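Local atomic coordinates of phosphoserine aminotransferase (Bacillus alcalophilus, PDB entry 1W23), a protein that catalyses the reversible, pyridoxal-phosphate-dependent transamination that converts 3-phosphohydroxypyruvate to phosphoserine in serine biosynthesis, and acts likewise on the phosphohydroxythreonine pair. Residues G75-L78 with Q79-M82; G100-S103 with E104-L107; E109-L113 with G114-I118; A171-S174 with S175-L178; P240-S243 with I244-R248. All blocks are in the same frame, centred on the assembly; numbering follows the deposited sequence.

Interaction 1: G75-L78 with Q79-M82; sequences GASL and QFTM. With PLP (pyridoxal-5'-phosphate), chain J.
Phe80 lays one face of its ring over the backbone of Ala76 and Ser77 in helix 75-87, whose N-terminal end holds the cofactor phosphate, as in other fold-type I aminotransferases. The aromatic contact is CH-pi: Ser77 CA stands 4.1 Å from the centroid of the Phe80 ring. Because Phe80 CG lies anti to the carbonyl carbon (chi1 -63°), the ring leans back along the helix and Phe80 CZ comes within 3.7 Å of PLP C6. Backbone bonds hold the turns; that from Met82 N to Leu78 O is fairly straight at 163°. Polar bonds hold the phosphate: Ser77 grips PLP O2P twice, through N at 2.8 Å and OG at 2.6 Å, while Ala76 N serves O3P; Asn237 and Thr238 of the second subunit also bind PLP. Gly75 suits its place through its positive phi, and a CB there would collide with PLP O3P. Apolar packing joins Leu78 CD1 to Thr81 CG2 at 3.9 Å, on a flank facing Met223 and Pro221 of the second subunit. Gln79 OE1 bonds to Tyr226, and Gln79 NE2 donates to a water, 2.9 Å away, that donates to Gly75 O.

Interaction 2: G100-S103 with E104-L107; sequences GSWS and EKAL. With PLP (pyridoxal-5'-phosphate), chain J.
Trp102 spreads its indole over the pyridine ring of PLP, with PLP C4 lying 3.5 Å above the centre of the indole plane. The two planes run nearly parallel: CG meets PLP C2 at 3.5 Å, and CE3 keeps the same 3.5 Å from PLP C6. The indole swings out to the cofactor because CG is anti to the carbonyl carbon (chi1 -68°). With an alanine here the pyridine would probably lose its flat cover on this face and be freer to tilt. Helix 101-111 carries the tryptophan at its start, just after strand 93-98 in a beta-alpha-beta unit; Gly100 is the N-cap residue, and its O accepts from Glu104 N at 3.2 Å. One residue further on, Lys105 N donates to Ser101 O at 2.9 Å. One of two deposited conformers of Lys105 runs beside the indole, methylenes near CZ3. Glu104, extended beyond CG, carries its carboxylate to Lys123 in a salt bridge and to Tyr127. Ser103, small enough for its buried site, bonds through OG to Thr148 OG1 and Thr99 N.

Interaction 3: E109-L113 with G114-I118; sequences EAKLL and GETHI
Ala110 meets the incoming strand with both its carbonyl and its methyl. Ala110 O takes two backbone donors at the end of helix 101-111, Leu113 N at 2.9 Å and Gly114 N at 3.0 Å, the second approaching nearly end-on to the carbonyl (C=O...N 171°). Its CB packs 3.7 Å from Thr116 CG2, and so short a side chain lets the strand pass close to the helix. Lys111 follows, its extended chain crossing Thr116 at about a right angle, with CG 3.4 Å from Thr116 OG1. Thr116 chi1 of 60° puts OG1 between the backbone N and the carbonyl carbon and swings CG2 round beside the N, where it meets Ala110. Lys111 O is tied to Gly114 O by a water that donates to both. Leu112 packs on Val220 of the second subunit. Leu113 sends its branched end to Thr81, Pro84 and Met85 of helix 75-87. Glycine suits position 114: the chain leaves helical geometry there with phi near 180°, and a CB would clash with Leu113 O. The turn thus completes a beta-alpha-beta crossover: helix 101-111 hands the chain to strand 115-121, an outermost strand of this chain's sheet, which pairs with strand 93-98.

Interaction 4: A171-S174 with S175-L178; sequences ADMS and SDIL. With PLP (pyridoxal-5'-phosphate), chain J.
Met173 O is shared by two donors across the turn, Ile177 N at 2.9 Å and Asp176 N at 3.2 Å. The first lies in the carbonyl plane; the second arrives 58° out of it, which suits a chain curling tightly after strand 169-172. Met173 CB and Ile177 CB make an apolar contact at 4.0 Å. Asp172 OD1 is doubly held: Ser174 OG donates to its syn lone pair at 2.7 Å, and Ser174 N, closing an Asx turn, meets it at 3.1 Å nearly along the C-O axis. A water donates to Asp172 O and accepts from Ser175 N. The buried Ser175 OG bonds to Thr152 and Asn150, while the carboxylate of Asp176 is satisfied by Ser149 on OD1 and by Gln157 and a salt bridge to Arg180 on OD2. Serine suits the place under the cofactor by its small size: Ser174 CB lies 3.6 Å from PLP C2, on the face opposite Trp102. Asp172 chi1 of 175° turns the carboxylate to the ring nitrogen, with OD2 2.7 Å from PLP N1. Such a neighbour would probably favour a protonated pyridine nitrogen, and with it the electron-withdrawing power that transamination needs, as in related fold-type I enzymes.

Interaction 5: P240-S243 with I244-R248; sequences PTFS and IYMLR
Phe242 and Met246, one helical turn apart, run alongside each other in the same direction and form the tight part of this contact. Met246 CG sits over the face of the Phe242 ring, 4.0 Å from its centroid, and the bend of the chain at chi2 (-61°) brings SD obliquely toward the ring at 4.6 Å from that centroid, a Met-aromatic contact. Tyr245 CD2 touches Phe242 CE1 at 3.7 Å, the rings oblique with planes at 31°. Phe242 also stacks on Phe242 of the second subunit. A serine here, in both subunits, takes away both stacked rings and would probably open a gap at the interface, with the Met246 side chain free to turn. The other flank is sparser, though still buried. There Pro240 CD only brushes Ile244 CD1 at 3.9 Å, while Pro240 O accepts from Ile244 N at 3.0 Å. Proline suits this N-cap position, where the helix needs the residue's O but not an N-H, and its ring packs on Gly202 of the second subunit. Around this start of helix 241-256, Tyr245 OH reaches Glu25, its ring packs on helices 16-24 and 44-61, and Ile244 and Leu247 rest on Phe71 of strand 67-72.

All five contacts are local and follow one another along the chain, so none closes a long loop and none nests within or crosses another. Interaction 1 shapes the start of helix 75-87, just after strand 67-72. Interaction 2 opens helix 101-111 and interaction 3 closes it, turning the chain into strand 115-121; Leu107 joins the two by packing on Thr116. Interaction 4 rounds the turn after strand 169-172. Interactions 1, 2 and 4 converge on one PLP, with Phe80 touching Ala106, Lys105 and Asp172. Interaction 5, about 27 Å from interaction 2 between centres, begins helix 241-256 and faces the second subunit, which interactions 1, 2 and 3 also touch.

Interaction 1: G75-L78 with Q79-M82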
loop_
_atom_site.group_PDB
_atom_site.type_symbol
_atom_site.label_atom_id
_atom_site.label_comp_id
_atom_site.label_asym_id
_atom_site.label_seq_id
_atom_site.Cartn_x
_atom_site.Cartn_y
_atom_site.Cartn_z
ATOM N N GLY A 75 5.553 -1.426 -3.208
ATOM C CA GLY A 75 6.344 -0.686 -4.175
ATOM C C GLY A 75 7.161 -1.576 -5.070
ATOM O O GLY A 75 7.294 -2.799 -4.879
ATOM N N ALA A 76 7.812 -0.948 -6.049
ATOM C CA ALA A 76 8.822 -1.696 -6.806
ATOM C C ALA A 76 9.920 -2.209 -5.896
ATOM O O ALA A 76 10.511 -3.275 -6.161
ATOM C CB ALA A 76 9.390 -0.845 -7.944
ATOM N N SER A 77 10.221 -1.487 -4.797
ATOM C CA SER A 77 11.319 -1.930 -3.933
ATOM C C SER A 77 11.050 -3.308 -3.345
ATOM O O SER A 77 11.991 -4.091 -3.184
ATOM C CB SER A 77 11.561 -0.931 -2.809
ATOM O OG SER A 77 11.977 0.321 -3.327
ATOM N N LEU A 78 9.773 -3.651 -3.012
ATOM C CA LEU A 78 9.538 -4.985 -2.530
ATOM C C LEU A 78 9.729 -6.006 -3.606
ATOM O O LEU A 78 10.155 -7.158 -3.335
ATOM C CB LEU A 78 8.141 -5.114 -1.880
ATOM C CG LEU A 78 7.917 -6.421 -1.121
ATOM C CD1 LEU A 78 8.850 -6.607 0.077
ATOM C CD2 LEU A 78 6.465 -6.502 -0.679
ATOM N N GLN A 79 9.441 -5.669 -4.881
ATOM C CA GLN A 79 9.702 -6.588 -5.976
ATOM C C GLN A 79 11.188 -6.881 -6.133
ATOM O O GLN A 79 11.521 -7.991 -6.584
ATOM C CB GLN A 79 9.130 -6.014 -7.295
ATOM C CG GLN A 79 7.612 -5.858 -7.267
ATOM C CD GLN A 79 6.970 -7.207 -6.922
ATOM O OE1 GLN A 79 7.188 -8.178 -7.687
ATOM N NE2 GLN A 79 6.234 -7.268 -5.843
ATOM N N PHE A 80 12.061 -5.972 -5.768
ATOM C CA PHE A 80 13.494 -6.263 -5.826
ATOM C C PHE A 80 13.867 -7.499 -5.046
ATOM O O PHE A 80 14.776 -8.226 -5.441
ATOM C CB PHE A 80 14.327 -5.097 -5.302
ATOM C CG PHE A 80 14.229 -3.772 -6.071
ATOM C CD1 PHE A 80 14.643 -2.620 -5.451
ATOM C CD2 PHE A 80 13.787 -3.716 -7.385
ATOM C CE1 PHE A 80 14.636 -1.398 -6.120
ATOM C CE2 PHE A 80 13.770 -2.506 -8.055
ATOM C CZ PHE A 80 14.229 -1.379 -7.444
ATOM N N THR A 81 13.209 -7.752 -3.917
ATOM C CA THR A 81 13.451 -8.986 -3.134
ATOM C C THR A 81 12.473 -10.098 -3.497
ATOM O O THR A 81 12.858 -11.284 -3.560
ATOM C CB THR A 81 13.489 -8.685 -1.631
ATOM O OG1 THR A 81 14.009 -9.878 -0.968
ATOM C CG2 THR A 81 12.177 -8.339 -0.997
ATOM N N MET A 82 11.188 -9.816 -3.797
ATOM C CA MET A 82 10.242 -10.871 -4.091
ATOM C C MET A 82 10.642 -11.649 -5.320
ATOM O O MET A 82 10.490 -12.862 -5.371
ATOM C CB MET A 82 8.842 -10.242 -4.144
ATOM C CG MET A 82 7.721 -11.230 -4.114
ATOM S SD MET A 82 6.145 -10.390 -4.002
ATOM C CE MET A 82 4.959 -11.678 -4.274
HETATM N N1 PLP J . 12.452 1.511 -9.804
HETATM C C2 PLP J . 12.373 2.673 -10.552
HETATM C C2A PLP J . 12.820 2.589 -11.964
HETATM C C3 PLP J . 11.882 3.832 -9.973
HETATM O O3 PLP J . 11.784 4.929 -10.690
HETATM C C4 PLP J . 11.477 3.826 -8.587
HETATM C C4A PLP J . 10.888 5.060 -8.004
HETATM C C5 PLP J . 11.563 2.620 -7.872
HETATM C C6 PLP J . 12.075 1.495 -8.498
HETATM C C5A PLP J . 11.196 2.513 -6.420
HETATM O O4P PLP J . 9.727 2.419 -6.313
HETATM P P PLP J . 9.045 2.374 -4.830
HETATM O O1P PLP J . 9.397 3.664 -4.157
HETATM O O2P PLP J . 9.632 1.169 -4.111
HETATM O O3P PLP J . 7.579 2.183 -5.188
HETATM O O HOH W 1 5.475 -4.893 -4.443
#

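Interaction 2: G100-S103 with E104-L107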
loop_
_atom_site.group_PDB
_atom_site.type_symbol
_atom_site.label_atom_id
_atom_site.label_comp_id
_atom_site.label_asym_id
_atom_site.label_seq_id
_atom_site.Cartn_x
_atom_site.Cartn_y
_atom_site.Cartn_z
ATOM N N GLY A 100 21.485 2.187 -14.159
ATOM C CA GLY A 100 21.335 3.296 -13.242
ATOM C C GLY A 100 21.289 2.822 -11.819
ATOM O O GLY A 100 21.592 1.664 -11.502
ATOM N N SER A 101 20.922 3.721 -10.926
ATOM C CA SER A 101 20.856 3.451 -9.506
ATOM C C SER A 101 19.760 2.450 -9.176
ATOM O O SER A 101 19.939 1.564 -8.321
ATOM C CB SER A 101 20.609 4.828 -8.736
ATOM O OG SER A 101 20.236 4.544 -7.394
ATOM N N TRP A 102 18.585 2.563 -9.823
ATOM C CA TRP A 102 17.532 1.589 -9.575
ATOM C C TRP A 102 17.963 0.199 -9.987
ATOM O O TRP A 102 17.573 -0.788 -9.316
ATOM C CB TRP A 102 16.202 2.018 -10.255
ATOM C CG TRP A 102 15.649 3.261 -9.560
ATOM C CD1 TRP A 102 15.474 4.498 -10.092
ATOM C CD2 TRP A 102 15.251 3.348 -8.187
ATOM N NE1 TRP A 102 14.972 5.340 -9.151
ATOM C CE2 TRP A 102 14.819 4.673 -7.968
ATOM C CE3 TRP A 102 15.178 2.445 -7.112
ATOM C CZ2 TRP A 102 14.356 5.094 -6.729
ATOM C CZ3 TRP A 102 14.720 2.863 -5.885
ATOM C CH2 TRP A 102 14.315 4.187 -5.721
ATOM N N SER A 103 18.762 0.042 -11.041
ATOM C CA SER A 103 19.291 -1.280 -11.374
ATOM C C SER A 103 20.165 -1.829 -10.228
ATOM O O SER A 103 20.104 -3.000 -9.872
ATOM C CB SER A 103 20.158 -1.240 -12.622
ATOM O OG SER A 103 19.523 -0.654 -13.758
ATOM N N GLU A 104 21.025 -0.939 -9.678
ATOM C CA GLU A 104 21.905 -1.316 -8.581
ATOM C C GLU A 104 21.091 -1.779 -7.359
ATOM O O GLU A 104 21.457 -2.766 -6.705
ATOM C CB GLU A 104 22.805 -0.171 -8.176
ATOM C CG GLU A 104 23.795 0.217 -9.229
ATOM C CD GLU A 104 24.677 1.406 -8.892
ATOM O OE1 GLU A 104 25.611 1.714 -9.642
ATOM O OE2 GLU A 104 24.447 2.051 -7.832
ATOM N N LYS A 105 20.002 -1.086 -7.044
ATOM C CA LYS A 105 19.205 -1.454 -5.872
ATOM C C LYS A 105 18.575 -2.811 -6.078
ATOM O O LYS A 105 18.433 -3.615 -5.123
ATOM C CB LYS A 105 18.200 -0.343 -5.579
ATOM C CG LYS A 105 18.753 0.838 -4.773
ATOM C CD LYS A 105 17.887 2.087 -4.927
ATOM C CE LYS A 105 17.144 2.484 -3.679
ATOM N NZ LYS A 105 18.055 3.050 -2.644
ATOM N N ALA A 106 18.148 -3.144 -7.303
ATOM C CA ALA A 106 17.586 -4.452 -7.596
ATOM C C ALA A 106 18.644 -5.549 -7.410
ATOM O O ALA A 106 18.414 -6.586 -6.782
ATOM C CB ALA A 106 16.947 -4.495 -8.985
ATOM N N LEU A 107 19.833 -5.315 -7.967
ATOM C CA LEU A 107 20.947 -6.276 -7.840
ATOM C C LEU A 107 21.236 -6.544 -6.394
ATOM O O LEU A 107 21.467 -7.710 -6.008
ATOM C CB LEU A 107 22.149 -5.733 -8.597
ATOM C CG LEU A 107 23.450 -6.490 -8.388
ATOM C CD1 LEU A 107 23.383 -7.916 -8.883
ATOM C CD2 LEU A 107 24.613 -5.778 -9.060
HETATM N N1 PLP J . 12.452 1.511 -9.804
HETATM C C2 PLP J . 12.373 2.673 -10.552
HETATM C C2A PLP J . 12.820 2.589 -11.964
HETATM C C3 PLP J . 11.882 3.832 -9.973
HETATM O O3 PLP J . 11.784 4.929 -10.690
HETATM C C4 PLP J . 11.477 3.826 -8.587
HETATM C C4A PLP J . 10.888 5.060 -8.004
HETATM C C5 PLP J . 11.563 2.620 -7.872
HETATM C C6 PLP J . 12.075 1.495 -8.498
HETATM C C5A PLP J . 11.196 2.513 -6.420
HETATM O O4P PLP J . 9.727 2.419 -6.313
HETATM P P PLP J . 9.045 2.374 -4.830
HETATM O O1P PLP J . 9.397 3.664 -4.157
HETATM O O2P PLP J . 9.632 1.169 -4.111
HETATM O O3P PLP J . 7.579 2.183 -5.188
#

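Interaction 3: E109-L113 with G114-I118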
loop_
_atom_site.group_PDB
_atom_site.type_symbol
_atom_site.label_atom_id
_atom_site.label_comp_id
_atom_site.label_asym_id
_atom_site.label_seq_id
_atom_site.Cartn_x
_atom_site.Cartn_y
_atom_site.Cartn_z
ATOM N N GLU A 109 19.454 -6.564 -3.727
ATOM C CA GLU A 109 18.552 -7.465 -3.026
ATOM C C GLU A 109 18.740 -8.895 -3.470
ATOM O O GLU A 109 18.622 -9.826 -2.651
ATOM C CB GLU A 109 17.101 -7.014 -3.198
ATOM C CG GLU A 109 16.815 -5.678 -2.581
ATOM C CD GLU A 109 17.253 -5.570 -1.136
ATOM O OE1 GLU A 109 16.866 -6.456 -0.323
ATOM O OE2 GLU A 109 17.967 -4.586 -0.822
ATOM N N ALA A 110 19.015 -9.135 -4.741
ATOM C CA ALA A 110 19.290 -10.486 -5.189
ATOM C C ALA A 110 20.545 -11.056 -4.576
ATOM O O ALA A 110 20.587 -12.258 -4.249
ATOM C CB ALA A 110 19.341 -10.554 -6.715
ATOM N N LYS A 111 21.577 -10.252 -4.346
ATOM C CA LYS A 111 22.837 -10.700 -3.770
ATOM C C LYS A 111 22.622 -11.234 -2.384
ATOM O O LYS A 111 23.373 -12.149 -1.952
ATOM C CB LYS A 111 23.810 -9.544 -3.647
ATOM C CG LYS A 111 24.424 -9.098 -4.908
ATOM C CD LYS A 111 25.705 -8.294 -4.619
ATOM C CE LYS A 111 26.455 -8.005 -5.850
ATOM N NZ LYS A 111 27.376 -6.888 -6.059
ATOM N N LEU A 112 21.622 -10.758 -1.648
ATOM C CA LEU A 112 21.322 -11.307 -0.348
ATOM C C LEU A 112 20.751 -12.720 -0.405
ATOM O O LEU A 112 20.798 -13.474 0.600
ATOM C CB LEU A 112 20.310 -10.401 0.425
ATOM C CG LEU A 112 20.803 -8.988 0.757
ATOM C CD1 LEU A 112 19.756 -8.035 1.397
ATOM C CD2 LEU A 112 22.065 -9.099 1.638
ATOM N N LEU A 113 20.222 -13.099 -1.532
ATOM C CA LEU A 113 19.482 -14.354 -1.623
ATOM C C LEU A 113 20.140 -15.426 -2.465
ATOM O O LEU A 113 19.784 -16.606 -2.426
ATOM C CB LEU A 113 18.100 -14.050 -2.177
ATOM C CG LEU A 113 17.279 -13.147 -1.242
ATOM C CD1 LEU A 113 16.019 -12.714 -1.979
ATOM C CD2 LEU A 113 16.948 -13.831 0.085
ATOM N N GLY A 114 21.104 -15.090 -3.303
ATOM C CA GLY A 114 21.754 -16.116 -4.114
ATOM C C GLY A 114 22.822 -15.510 -4.998
ATOM O O GLY A 114 23.240 -14.367 -4.792
ATOM N N GLU A 115 23.300 -16.313 -5.933
ATOM C CA GLU A 115 24.366 -15.879 -6.833
ATOM C C GLU A 115 23.821 -14.878 -7.840
ATOM O O GLU A 115 22.713 -15.061 -8.347
ATOM C CB GLU A 115 24.958 -17.073 -7.596
ATOM C CG GLU A 115 26.158 -16.748 -8.414
ATOM C CD GLU A 115 26.970 -17.861 -9.016
ATOM O OE1 GLU A 115 26.607 -19.066 -8.879
ATOM O OE2 GLU A 115 28.028 -17.504 -9.637
ATOM N N THR A 116 24.636 -13.862 -8.126
ATOM C CA THR A 116 24.295 -12.807 -9.045
ATOM C C THR A 116 25.445 -12.621 -10.062
ATOM O O THR A 116 26.560 -13.122 -9.936
ATOM C CB THR A 116 23.974 -11.488 -8.358
ATOM O OG1 THR A 116 25.117 -11.048 -7.616
ATOM C CG2 THR A 116 22.825 -11.606 -7.408
ATOM N N HIS A 117 25.127 -11.852 -11.099
ATOM C CA HIS A 117 26.063 -11.556 -12.166
ATOM C C HIS A 117 25.614 -10.227 -12.806
ATOM O O HIS A 117 24.440 -9.908 -12.772
ATOM C CB HIS A 117 26.057 -12.686 -13.172
ATOM C CG HIS A 117 27.024 -12.606 -14.295
ATOM N ND1 HIS A 117 26.764 -12.050 -15.528
ATOM C CD2 HIS A 117 28.314 -13.065 -14.312
ATOM C CE1 HIS A 117 27.836 -12.149 -16.286
ATOM N NE2 HIS A 117 28.784 -12.758 -15.594
ATOM N N ILE A 118 26.596 -9.563 -13.407
ATOM C CA ILE A 118 26.370 -8.321 -14.147
ATOM C C ILE A 118 26.588 -8.637 -15.610
ATOM O O ILE A 118 27.704 -8.826 -16.110
ATOM C CB ILE A 118 27.289 -7.191 -13.658
ATOM C CG1 ILE A 118 26.934 -6.850 -12.191
ATOM C CG2 ILE A 118 27.110 -5.933 -14.511
ATOM C CD1 ILE A 118 27.931 -5.934 -11.536
HETATM O O HOH W 2 25.650 -13.291 -3.273
#

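Interaction 4: A171-S174 with S175-L178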
loop_
_atom_site.group_PDB
_atom_site.type_symbol
_atom_site.label_atom_id
_atom_site.label_comp_id
_atom_site.label_asym_id
_atom_site.label_seq_id
_atom_site.Cartn_x
_atom_site.Cartn_y
_atom_site.Cartn_z
ATOM N N ALA A 171 11.660 -7.031 -16.194
ATOM C CA ALA A 171 11.940 -5.591 -16.268
ATOM C C ALA A 171 11.210 -4.790 -15.198
ATOM O O ALA A 171 9.991 -4.918 -15.001
ATOM C CB ALA A 171 11.495 -5.059 -17.641
ATOM N N ASP A 172 11.974 -3.912 -14.571
ATOM C CA ASP A 172 11.471 -2.835 -13.723
ATOM C C ASP A 172 11.126 -1.684 -14.670
ATOM O O ASP A 172 11.994 -0.952 -15.160
ATOM C CB ASP A 172 12.546 -2.380 -12.732
ATOM C CG ASP A 172 12.154 -1.189 -11.884
ATOM O OD1 ASP A 172 11.007 -0.658 -12.042
ATOM O OD2 ASP A 172 13.003 -0.787 -11.063
ATOM N N MET A 173 9.822 -1.559 -14.948
ATOM C CA MET A 173 9.275 -0.535 -15.843
ATOM C C MET A 173 8.588 0.572 -15.061
ATOM O O MET A 173 7.709 1.275 -15.609
ATOM C CB MET A 173 8.316 -1.115 -16.898
ATOM C CG MET A 173 9.034 -2.206 -17.763
ATOM S SD MET A 173 7.989 -2.598 -19.177
ATOM C CE MET A 173 9.084 -3.673 -20.120
ATOM N N SER A 174 8.948 0.775 -13.805
ATOM C CA SER A 174 8.286 1.763 -12.970
ATOM C C SER A 174 8.106 3.109 -13.637
ATOM O O SER A 174 7.013 3.690 -13.544
ATOM C CB SER A 174 9.056 1.977 -11.688
ATOM O OG SER A 174 9.051 0.829 -10.846
ATOM N N SER A 175 9.137 3.650 -14.307
ATOM C CA SER A 175 9.050 5.015 -14.785
ATOM C C SER A 175 8.740 5.149 -16.272
ATOM O O SER A 175 8.694 6.286 -16.767
ATOM C CB SER A 175 10.263 5.811 -14.340
ATOM O OG SER A 175 11.460 5.164 -14.745
ATOM N N ASP A 176 8.412 4.064 -16.986
ATOM C CA ASP A 176 7.927 4.200 -18.356
ATOM C C ASP A 176 6.845 3.215 -18.748
ATOM O O ASP A 176 6.424 3.230 -19.922
ATOM C CB ASP A 176 9.051 4.180 -19.400
ATOM C CG ASP A 176 9.681 2.810 -19.647
ATOM O OD1 ASP A 176 9.318 1.868 -18.884
ATOM O OD2 ASP A 176 10.522 2.723 -20.576
ATOM N N ILE A 177 6.275 2.450 -17.842
ATOM C CA ILE A 177 5.198 1.517 -18.253
ATOM C C ILE A 177 4.017 2.298 -18.846
ATOM O O ILE A 177 3.573 3.302 -18.333
ATOM C CB ILE A 177 4.738 0.670 -17.059
ATOM C CG1 ILE A 177 3.799 -0.440 -17.491
ATOM C CG2 ILE A 177 4.186 1.532 -15.910
ATOM C CD1 ILE A 177 3.554 -1.529 -16.462
ATOM N N LEU A 178 3.509 1.763 -19.948
ATOM C CA LEU A 178 2.321 2.338 -20.622
ATOM C C LEU A 178 2.504 3.784 -21.025
ATOM O O LEU A 178 1.577 4.568 -21.117
ATOM C CB LEU A 178 1.043 2.095 -19.812
ATOM C CG LEU A 178 -0.290 2.254 -20.498
ATOM C CD1 LEU A 178 -0.353 1.867 -21.940
ATOM C CD2 LEU A 178 -1.383 1.544 -19.671
HETATM N N1 PLP J . 12.452 1.511 -9.804
HETATM C C2 PLP J . 12.373 2.673 -10.552
HETATM C C2A PLP J . 12.820 2.589 -11.964
HETATM C C3 PLP J . 11.882 3.832 -9.973
HETATM O O3 PLP J . 11.784 4.929 -10.690
HETATM C C4 PLP J . 11.477 3.826 -8.587
HETATM C C4A PLP J . 10.888 5.060 -8.004
HETATM C C5 PLP J . 11.563 2.620 -7.872
HETATM C C6 PLP J . 12.075 1.495 -8.498
HETATM C C5A PLP J . 11.196 2.513 -6.420
HETATM O O4P PLP J . 9.727 2.419 -6.313
HETATM P P PLP J . 9.045 2.374 -4.830
HETATM O O1P PLP J . 9.397 3.664 -4.157
HETATM O O2P PLP J . 9.632 1.169 -4.111
HETATM O O3P PLP J . 7.579 2.183 -5.188
HETATM O O HOH W 3 11.611 2.032 -15.265
#

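Interaction 5: P240-S243 with I244-R248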
loop_
_atom_site.group_PDB
_atom_site.type_symbol
_atom_site.label_atom_id
_atom_site.label_comp_id
_atom_site.label_asym_id
_atom_site.label_seq_id
_atom_site.Cartn_x
_atom_site.Cartn_y
_atom_site.Cartn_z
ATOM N N PRO A 240 -5.110 -2.483 -1.636
ATOM C CA PRO A 240 -5.134 -1.005 -1.567
ATOM C C PRO A 240 -6.252 -0.504 -2.505
ATOM O O PRO A 240 -6.016 -0.155 -3.661
ATOM C CB PRO A 240 -3.728 -0.617 -1.994
ATOM C CG PRO A 240 -3.340 -1.691 -2.976
ATOM C CD PRO A 240 -3.942 -2.953 -2.412
ATOM N N THR A 241 -7.482 -0.517 -2.001
ATOM C CA THR A 241 -8.648 -0.375 -2.878
ATOM C C THR A 241 -8.710 1.005 -3.536
ATOM O O THR A 241 -9.020 1.089 -4.720
ATOM C CB THR A 241 -9.958 -0.642 -2.109
ATOM O OG1 THR A 241 -9.983 0.191 -0.946
ATOM C CG2 THR A 241 -10.117 -2.090 -1.706
ATOM N N PHE A 242 -8.403 2.055 -2.793
ATOM C CA PHE A 242 -8.469 3.404 -3.395
ATOM C C PHE A 242 -7.367 3.565 -4.443
ATOM O O PHE A 242 -7.610 4.156 -5.523
ATOM C CB PHE A 242 -8.427 4.512 -2.358
ATOM C CG PHE A 242 -8.762 5.873 -2.972
ATOM C CD1 PHE A 242 -10.059 6.151 -3.368
ATOM C CD2 PHE A 242 -7.808 6.834 -3.144
ATOM C CE1 PHE A 242 -10.364 7.362 -3.936
ATOM C CE2 PHE A 242 -8.123 8.063 -3.722
ATOM C CZ PHE A 242 -9.431 8.347 -4.102
ATOM N N SER A 243 -6.185 3.047 -4.194
ATOM C CA SER A 243 -5.106 3.127 -5.207
ATOM C C SER A 243 -5.493 2.365 -6.467
ATOM O O SER A 243 -5.203 2.863 -7.588
ATOM C CB SER A 243 -3.785 2.627 -4.648
ATOM O OG SER A 243 -3.323 3.441 -3.609
ATOM N N ILE A 244 -6.091 1.197 -6.348
ATOM C CA ILE A 244 -6.502 0.433 -7.533
ATOM C C ILE A 244 -7.637 1.129 -8.255
ATOM O O ILE A 244 -7.672 1.162 -9.513
ATOM C CB ILE A 244 -6.820 -1.031 -7.135
ATOM C CG1 ILE A 244 -5.532 -1.745 -6.704
ATOM C CG2 ILE A 244 -7.527 -1.759 -8.261
ATOM C CD1 ILE A 244 -5.728 -3.009 -5.885
ATOM N N TYR A 245 -8.572 1.731 -7.532
ATOM C CA TYR A 245 -9.634 2.533 -8.154
ATOM C C TYR A 245 -9.027 3.698 -8.906
ATOM O O TYR A 245 -9.428 3.980 -10.067
ATOM C CB TYR A 245 -10.570 3.009 -7.007
ATOM C CG TYR A 245 -11.408 4.186 -7.398
ATOM C CD1 TYR A 245 -12.597 4.055 -8.113
ATOM C CD2 TYR A 245 -11.027 5.485 -7.066
ATOM C CE1 TYR A 245 -13.351 5.163 -8.458
ATOM C CE2 TYR A 245 -11.756 6.575 -7.435
ATOM C CZ TYR A 245 -12.942 6.400 -8.142
ATOM O OH TYR A 245 -13.632 7.536 -8.504
ATOM N N MET A 246 -8.055 4.416 -8.332
ATOM C CA MET A 246 -7.442 5.536 -9.060
ATOM C C MET A 246 -6.696 5.043 -10.282
ATOM O O MET A 246 -6.724 5.714 -11.339
ATOM C CB MET A 246 -6.525 6.335 -8.132
ATOM C CG MET A 246 -7.262 7.193 -7.142
ATOM S SD MET A 246 -8.300 8.452 -7.852
ATOM C CE MET A 246 -7.216 9.317 -8.938
ATOM N N LEU A 247 -5.984 3.916 -10.197
ATOM C CA LEU A 247 -5.348 3.287 -11.325
ATOM C C LEU A 247 -6.383 3.024 -12.437
ATOM O O LEU A 247 -6.140 3.356 -13.610
ATOM C CB LEU A 247 -4.670 1.986 -10.870
ATOM C CG LEU A 247 -4.160 1.036 -11.969
ATOM C CD1 LEU A 247 -3.089 1.560 -12.791
ATOM C CD2 LEU A 247 -3.799 -0.301 -11.303
ATOM N N ARG A 248 -7.535 2.445 -12.093
ATOM C CA ARG A 248 -8.583 2.247 -13.069
ATOM C C ARG A 248 -8.914 3.568 -13.748
ATOM O O ARG A 248 -9.026 3.637 -14.986
ATOM C CB ARG A 248 -9.786 1.585 -12.358
ATOM C CG ARG A 248 -10.897 1.070 -13.291
ATOM C CD ARG A 248 -11.778 2.136 -13.975
ATOM N NE ARG A 248 -12.362 3.072 -12.982
ATOM C CZ ARG A 248 -13.508 2.852 -12.385
ATOM N NH1 ARG A 248 -14.278 1.802 -12.664
ATOM N NH2 ARG A 248 -13.926 3.731 -11.442
#